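Local coordinates for uncharacterized hypothetical protein (Parabacteroides merdae, PDB 4EI0) that is of unknown function, a DUF4466 family protein built largely of antiparallel beta sheets, at residues Gly33-Phe38 with Arg111-Ile116; Val56-Ala61 with Asn93-Val98. All coordinates share one frame; numbering follows the deposited sequence. Where two conformers were deposited one is given.

Two antiparallel strand pairs, one from each of two sheets of the same beta-rich fold, pack against each other here with centres about 12 Å apart. Contact 1 joins neighbouring inner strands of one sheet, its centre about 11 Å from that of the chain; contact 2, its centre about 21 Å from the same point, lies farther out at a strand end where a turn and loop take over. Both are partly buried. Tyr112 and Tyr114 of contact 1 reach across to Val56, Ser58 and Thr97, and Tyr114 OH probably hydrogen-bonds Ile60 O. On its other face contact 1 carries aromatic and charged side chains, whereas contact 2 relies on threonine, serine, valine and one bridging water.

Contact 1 (Gly33-Phe38 with Arg111-Ile116); sequences GNEIEF and RYYYII
The side chain of Glu37 lies alongside the Tyr113 ring, both pointing the same way from a non-hydrogen-bonded antiparallel pair. Glu37 CD comes within 3.4 Å of Tyr113 CE1, with carboxylate and ring planes 37° apart. The reach follows from the torsions: CG stands opposite the backbone N (chi1 -175°) and the chain stays extended beyond it. Glu35 flanks the same ring, its OE2 3.6 Å from Tyr113 CD1, while its CB packs on Ile115 CD1. Glutamate suits both places because its methylenes, Glu37 CG and Glu35 CB, pack on Tyr113 and Ile115 while the carboxyl groups reach alongside the Tyr113 ring.

On the reverse face, Phe38 CD1 meets the Tyr112 ring at its edge, 3.8 Å from Tyr112 CD2. Ile36 CG1 touches Ile116 CD1 at 3.7 Å, the two isoleucines crossing at about a right angle. Phe127 receives Phe38 and Tyr114, continuing this apolar layer into the opposing sheet.

The backbones set the register. Ile36 and Tyr114 exchange two hydrogen bonds, as do Phe38 and Tyr112, and beyond the strand end Ile116 N gives a nearly linear bond to Asn34 O (2.9 Å, 178° at the hydrogen). Gly33 N closes the series on Ile116 O; its positive phi suits a residue without a CB.

Further out, Arg23 forms a salt bridge with Glu37 OE2, and Asp81 pairs with Arg111 NH2. Arg111 NE lies 4.3 Å from Glu37 OE2, beyond a salt bridge, and no N-H of Arg111 points at this oxygen. An alanine replacing Glu37 would probably deprive Arg23 of its carboxylate mate and uncover one flank of the Tyr113 ring. The chemistry is thus two-sided: hydrocarbon and aromatic packing faces inward, while the two arginines are likely to stabilise the negative charge of Glu37 on the other face.

Contact 2 (Val56-Ala61 with Asn93-Val98); sequences VVSSIA and NGTTTV
Val57 and Thr96 stand side by side on one face of an antiparallel strand pair, and a type II' beta turn from Asn93 to Thr96 leads into the second strand. The turn belongs to the hairpin of strands 91-93 and 96-100 at the edge of its sheet. Gly94 suits the turn: its positive phi of 61° is readily adopted without a CB.

Among the backbone bonds, Val56 and Thr97 pair through both N-H groups, and Ser58 N donates to Thr95 O at 2.9 Å. Two CA-H...O contacts lie between these bonds, from Thr96 CA to Val56 O and from Val57 CA to Thr95 O.

In van der Waals contact, the Val57 CG2 methyl meets a hydroxyl, 3.7 Å from Thr96 OG1, and Ala61 CB sits 3.5 Å from Gly94 C, where a small methyl fits close to the turn backbone. On the other face, Val56 and Thr97 both meet Tyr112 and Phe68 of the facing sheet.

Hydroxyls supply the remaining polar links. Thr95 OG1 and Thr96 OG1 share a hydrogen bond, while Thr97 OG1 is held by Thr92 OG1. Ser58 OG, lying between its own N and carbonyl carbon (chi1 59°), donates to Ile60 O from above the carbonyl plane. One water joins the segments, donating to Gly94 O at 2.8 Å and to Ser58 OG at 3.3 Å.

Contact 1 (Gly33-Phe38 with Arg111-Ile116)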
loop_
_atom_site.group_PDB
_atom_site.type_symbol
_atom_site.label_atom_id
_atom_site.label_comp_id
_atom_site.label_asym_id
_atom_site.label_seq_id
_atom_site.Cartn_x
_atom_site.Cartn_y
_atom_site.Cartn_z
ATOM N N GLY B 33 -8.779 4.403 -30.656
ATOM C CA GLY B 33 -8.885 2.994 -30.307
ATOM C C GLY B 33 -7.951 2.599 -29.180
ATOM O O GLY B 33 -8.160 1.590 -28.583
ATOM N N ASN B 34 -6.923 3.381 -28.883
ATOM C CA ASN B 34 -5.956 3.020 -27.806
ATOM C C ASN B 34 -6.383 3.745 -26.511
ATOM O O ASN B 34 -7.237 4.626 -26.486
ATOM C CB ASN B 34 -4.514 3.524 -28.131
ATOM C CG ASN B 34 -3.723 2.585 -29.027
ATOM O OD1 ASN B 34 -4.206 1.561 -29.409
ATOM N ND2 ASN B 34 -2.485 2.973 -29.376
ATOM N N GLU B 35 -5.744 3.383 -25.440
ATOM C CA GLU B 35 -6.036 4.009 -24.167
ATOM C C GLU B 35 -5.027 5.097 -23.805
ATOM O O GLU B 35 -3.865 5.047 -24.233
ATOM C CB GLU B 35 -6.133 2.912 -23.109
ATOM C CG GLU B 35 -4.854 2.189 -22.825
ATOM C CD GLU B 35 -5.049 0.855 -22.095
ATOM O OE1 GLU B 35 -6.109 0.177 -22.186
ATOM O OE2 GLU B 35 -4.096 0.501 -21.393
ATOM N N ILE B 36 -5.481 6.102 -23.052
ATOM C CA ILE B 36 -4.602 7.008 -22.308
ATOM C C ILE B 36 -4.870 6.649 -20.835
ATOM O O ILE B 36 -6.028 6.631 -20.359
ATOM C CB ILE B 36 -4.904 8.496 -22.509
ATOM C CG1 ILE B 36 -5.043 8.804 -23.987
ATOM C CG2 ILE B 36 -3.847 9.365 -21.840
ATOM C CD1 ILE B 36 -5.198 10.275 -24.294
ATOM N N GLU B 37 -3.798 6.298 -20.153
ATOM C CA GLU B 37 -3.855 5.788 -18.791
ATOM C C GLU B 37 -3.337 6.808 -17.798
ATOM O O GLU B 37 -2.275 7.413 -18.022
ATOM C CB GLU B 37 -2.985 4.570 -18.684
ATOM C CG GLU B 37 -3.075 3.892 -17.328
ATOM C CD GLU B 37 -2.135 2.717 -17.203
ATOM O OE1 GLU B 37 -1.706 2.161 -18.239
ATOM O OE2 GLU B 37 -1.828 2.347 -16.063
ATOM N N PHE B 38 -4.073 6.967 -16.705
ATOM C CA PHE B 38 -3.767 7.950 -15.664
ATOM C C PHE B 38 -3.735 7.220 -14.293
ATOM O O PHE B 38 -4.442 6.227 -14.106
ATOM C CB PHE B 38 -4.819 9.063 -15.639
ATOM C CG PHE B 38 -4.847 9.940 -16.860
ATOM C CD1 PHE B 38 -5.559 9.568 -17.972
ATOM C CD2 PHE B 38 -4.140 11.108 -16.893
ATOM C CE1 PHE B 38 -5.579 10.375 -19.095
ATOM C CE2 PHE B 38 -4.140 11.916 -18.016
ATOM C CZ PHE B 38 -4.868 11.549 -19.117
ATOM N N ARG B 111 -6.381 3.725 -11.145
ATOM C CA ARG B 111 -6.036 3.885 -12.563
ATOM C C ARG B 111 -7.258 4.104 -13.397
ATOM O O ARG B 111 -8.238 3.353 -13.293
ATOM C CB ARG B 111 -5.282 2.675 -13.015
ATOM C CG ARG B 111 -3.921 2.629 -12.347
ATOM C CD ARG B 111 -3.172 1.365 -12.671
ATOM N NE ARG B 111 -1.942 1.382 -11.917
ATOM C CZ ARG B 111 -1.159 0.338 -11.748
ATOM N NH1 ARG B 111 -1.471 -0.827 -12.279
ATOM N NH2 ARG B 111 -0.081 0.468 -11.010
ATOM N N TYR B 112 -7.231 5.170 -14.194
ATOM C CA TYR B 112 -8.288 5.500 -15.141
ATOM C C TYR B 112 -7.765 5.293 -16.552
ATOM O O TYR B 112 -6.635 5.708 -16.874
ATOM C CB TYR B 112 -8.709 6.944 -14.951
ATOM C CG TYR B 112 -9.574 7.572 -16.034
ATOM C CD1 TYR B 112 -10.922 7.287 -16.142
ATOM C CD2 TYR B 112 -9.053 8.516 -16.896
ATOM C CE1 TYR B 112 -11.710 7.864 -17.114
ATOM C CE2 TYR B 112 -9.825 9.090 -17.881
ATOM C CZ TYR B 112 -11.144 8.776 -17.976
ATOM O OH TYR B 112 -11.917 9.387 -18.915
ATOM N N TYR B 113 -8.598 4.660 -17.363
ATOM C CA TYR B 113 -8.314 4.323 -18.744
ATOM C C TYR B 113 -9.331 5.016 -19.641
ATOM O O TYR B 113 -10.527 4.749 -19.557
ATOM C CB TYR B 113 -8.393 2.809 -18.908
ATOM C CG TYR B 113 -7.337 2.092 -18.116
ATOM C CD1 TYR B 113 -6.085 1.841 -18.654
ATOM C CD2 TYR B 113 -7.593 1.658 -16.834
ATOM C CE1 TYR B 113 -5.121 1.167 -17.934
ATOM C CE2 TYR B 113 -6.645 0.989 -16.100
ATOM C CZ TYR B 113 -5.417 0.749 -16.653
ATOM O OH TYR B 113 -4.507 0.134 -15.898
ATOM N N TYR B 114 -8.863 5.971 -20.443
ATOM C CA TYR B 114 -9.686 6.646 -21.409
ATOM C C TYR B 114 -9.439 5.950 -22.741
ATOM O O TYR B 114 -8.296 5.925 -23.206
ATOM C CB TYR B 114 -9.276 8.089 -21.524
ATOM C CG TYR B 114 -9.970 8.894 -22.568
ATOM C CD1 TYR B 114 -11.234 9.396 -22.344
ATOM C CD2 TYR B 114 -9.346 9.236 -23.761
ATOM C CE1 TYR B 114 -11.879 10.207 -23.278
ATOM C CE2 TYR B 114 -9.984 10.056 -24.709
ATOM C CZ TYR B 114 -11.244 10.517 -24.479
ATOM O OH TYR B 114 -11.888 11.306 -25.366
ATOM N N ILE B 115 -10.490 5.407 -23.363
ATOM C CA ILE B 115 -10.337 4.770 -24.692
ATOM C C ILE B 115 -10.656 5.882 -25.705
ATOM O O ILE B 115 -11.728 6.439 -25.686
ATOM C CB ILE B 115 -11.231 3.549 -24.882
ATOM C CG1 ILE B 115 -11.057 2.521 -23.760
ATOM C CG2 ILE B 115 -10.881 2.831 -26.197
ATOM C CD1 ILE B 115 -9.648 1.970 -23.604
ATOM N N ILE B 116 -9.675 6.225 -26.549
ATOM C CA ILE B 116 -9.725 7.357 -27.473
ATOM C C ILE B 116 -10.776 7.085 -28.521
ATOM O O ILE B 116 -10.714 6.059 -29.179
ATOM C CB ILE B 116 -8.298 7.637 -28.105
ATOM C CG1 ILE B 116 -7.268 7.924 -27.018
ATOM C CG2 ILE B 116 -8.309 8.779 -29.071
ATOM C CD1 ILE B 116 -5.817 7.823 -27.440
#

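Contact 2 (Val56-Ala61 with Asn93-Val98)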
loop_
_atom_site.group_PDB
_atom_site.type_symbol
_atom_site.label_atom_id
_atom_site.label_comp_id
_atom_site.label_asym_id
_atom_site.label_seq_id
_atom_site.Cartn_x
_atom_site.Cartn_y
_atom_site.Cartn_z
ATOM N N VAL B 56 -14.002 11.325 -13.087
ATOM C CA VAL B 56 -13.252 12.044 -14.131
ATOM C C VAL B 56 -14.246 12.490 -15.186
ATOM O O VAL B 56 -15.148 11.707 -15.580
ATOM C CB VAL B 56 -12.247 11.222 -14.888
ATOM C CG1 VAL B 56 -11.198 12.162 -15.464
ATOM C CG2 VAL B 56 -11.669 10.171 -14.040
ATOM N N VAL B 57 -14.121 13.742 -15.594
ATOM C CA VAL B 57 -14.893 14.308 -16.696
ATOM C C VAL B 57 -13.878 14.546 -17.811
ATOM O O VAL B 57 -12.920 15.265 -17.620
ATOM C CB VAL B 57 -15.580 15.645 -16.282
ATOM C CG1 VAL B 57 -16.263 16.291 -17.489
ATOM C CG2 VAL B 57 -16.588 15.435 -15.141
ATOM N N SER B 58 -14.047 13.891 -18.949
ATOM C CA SER B 58 -13.215 14.168 -20.139
ATOM C C SER B 58 -13.895 15.191 -21.017
ATOM O O SER B 58 -15.112 15.346 -20.953
ATOM C CB SER B 58 -13.009 12.910 -20.989
ATOM O OG SER B 58 -14.246 12.414 -21.405
ATOM N N SER B 59 -13.119 15.855 -21.868
ATOM C CA SER B 59 -13.663 16.931 -22.704
ATOM C C SER B 59 -14.356 16.351 -23.952
ATOM O O SER B 59 -15.155 17.015 -24.537
ATOM C CB SER B 59 -12.564 17.926 -23.106
ATOM O OG SER B 59 -11.574 17.276 -23.840
ATOM N N ILE B 60 -14.017 15.135 -24.339
ATOM C CA ILE B 60 -14.700 14.416 -25.403
ATOM C C ILE B 60 -14.963 13.032 -24.798
ATOM O O ILE B 60 -14.053 12.369 -24.258
ATOM C CB ILE B 60 -13.827 14.285 -26.662
ATOM C CG1 ILE B 60 -13.542 15.653 -27.314
ATOM C CG2 ILE B 60 -14.511 13.390 -27.655
ATOM C CD1 ILE B 60 -12.465 15.586 -28.383
ATOM N N ALA B 61 -16.203 12.577 -24.895
ATOM C CA ALA B 61 -16.601 11.343 -24.251
ATOM C C ALA B 61 -15.769 10.184 -24.734
ATOM O O ALA B 61 -15.594 10.012 -25.928
ATOM C CB ALA B 61 -18.073 11.075 -24.549
ATOM N N ASN B 93 -21.051 7.658 -17.986
ATOM C CA ASN B 93 -22.104 8.179 -18.806
ATOM C C ASN B 93 -21.549 9.375 -19.610
ATOM O O ASN B 93 -21.270 10.433 -19.035
ATOM C CB ASN B 93 -23.305 8.492 -17.897
ATOM C CG ASN B 93 -23.777 7.244 -17.114
ATOM O OD1 ASN B 93 -23.466 7.092 -15.930
ATOM N ND2 ASN B 93 -24.459 6.310 -17.808
ATOM N N GLY B 94 -21.372 9.185 -20.916
ATOM C CA GLY B 94 -20.816 10.232 -21.794
ATOM C C GLY B 94 -19.403 10.592 -21.338
ATOM O O GLY B 94 -18.509 9.753 -21.254
ATOM N N THR B 95 -19.223 11.852 -20.977
ATOM C CA THR B 95 -17.929 12.349 -20.534
ATOM C C THR B 95 -17.507 11.980 -19.121
ATOM O O THR B 95 -16.351 12.184 -18.768
ATOM C CB THR B 95 -17.951 13.867 -20.543
ATOM O OG1 THR B 95 -19.022 14.319 -19.685
ATOM C CG2 THR B 95 -18.214 14.382 -21.974
ATOM N N THR B 96 -18.429 11.463 -18.307
ATOM C CA THR B 96 -18.210 11.341 -16.859
ATOM C C THR B 96 -18.158 9.908 -16.370
ATOM O O THR B 96 -19.102 9.142 -16.569
ATOM C CB THR B 96 -19.305 12.129 -16.107
ATOM O OG1 THR B 96 -19.269 13.453 -16.631
ATOM C CG2 THR B 96 -19.087 12.199 -14.547
ATOM N N THR B 97 -17.052 9.577 -15.726
ATOM C CA THR B 97 -16.827 8.276 -15.121
ATOM C C THR B 97 -16.823 8.462 -13.600
ATOM O O THR B 97 -16.103 9.299 -13.108
ATOM C CB THR B 97 -15.489 7.686 -15.572
ATOM O OG1 THR B 97 -15.493 7.499 -16.991
ATOM C CG2 THR B 97 -15.184 6.371 -14.820
ATOM N N VAL B 98 -17.628 7.691 -12.880
ATOM C CA VAL B 98 -17.675 7.786 -11.425
ATOM C C VAL B 98 -17.425 6.416 -10.848
ATOM O O VAL B 98 -17.802 5.382 -11.441
ATOM C CB VAL B 98 -19.027 8.344 -10.948
ATOM C CG1 VAL B 98 -20.147 7.351 -11.245
ATOM C CG2 VAL B 98 -18.954 8.736 -9.475
HETATM O O HOH W 1 -15.757 9.558 -21.031
#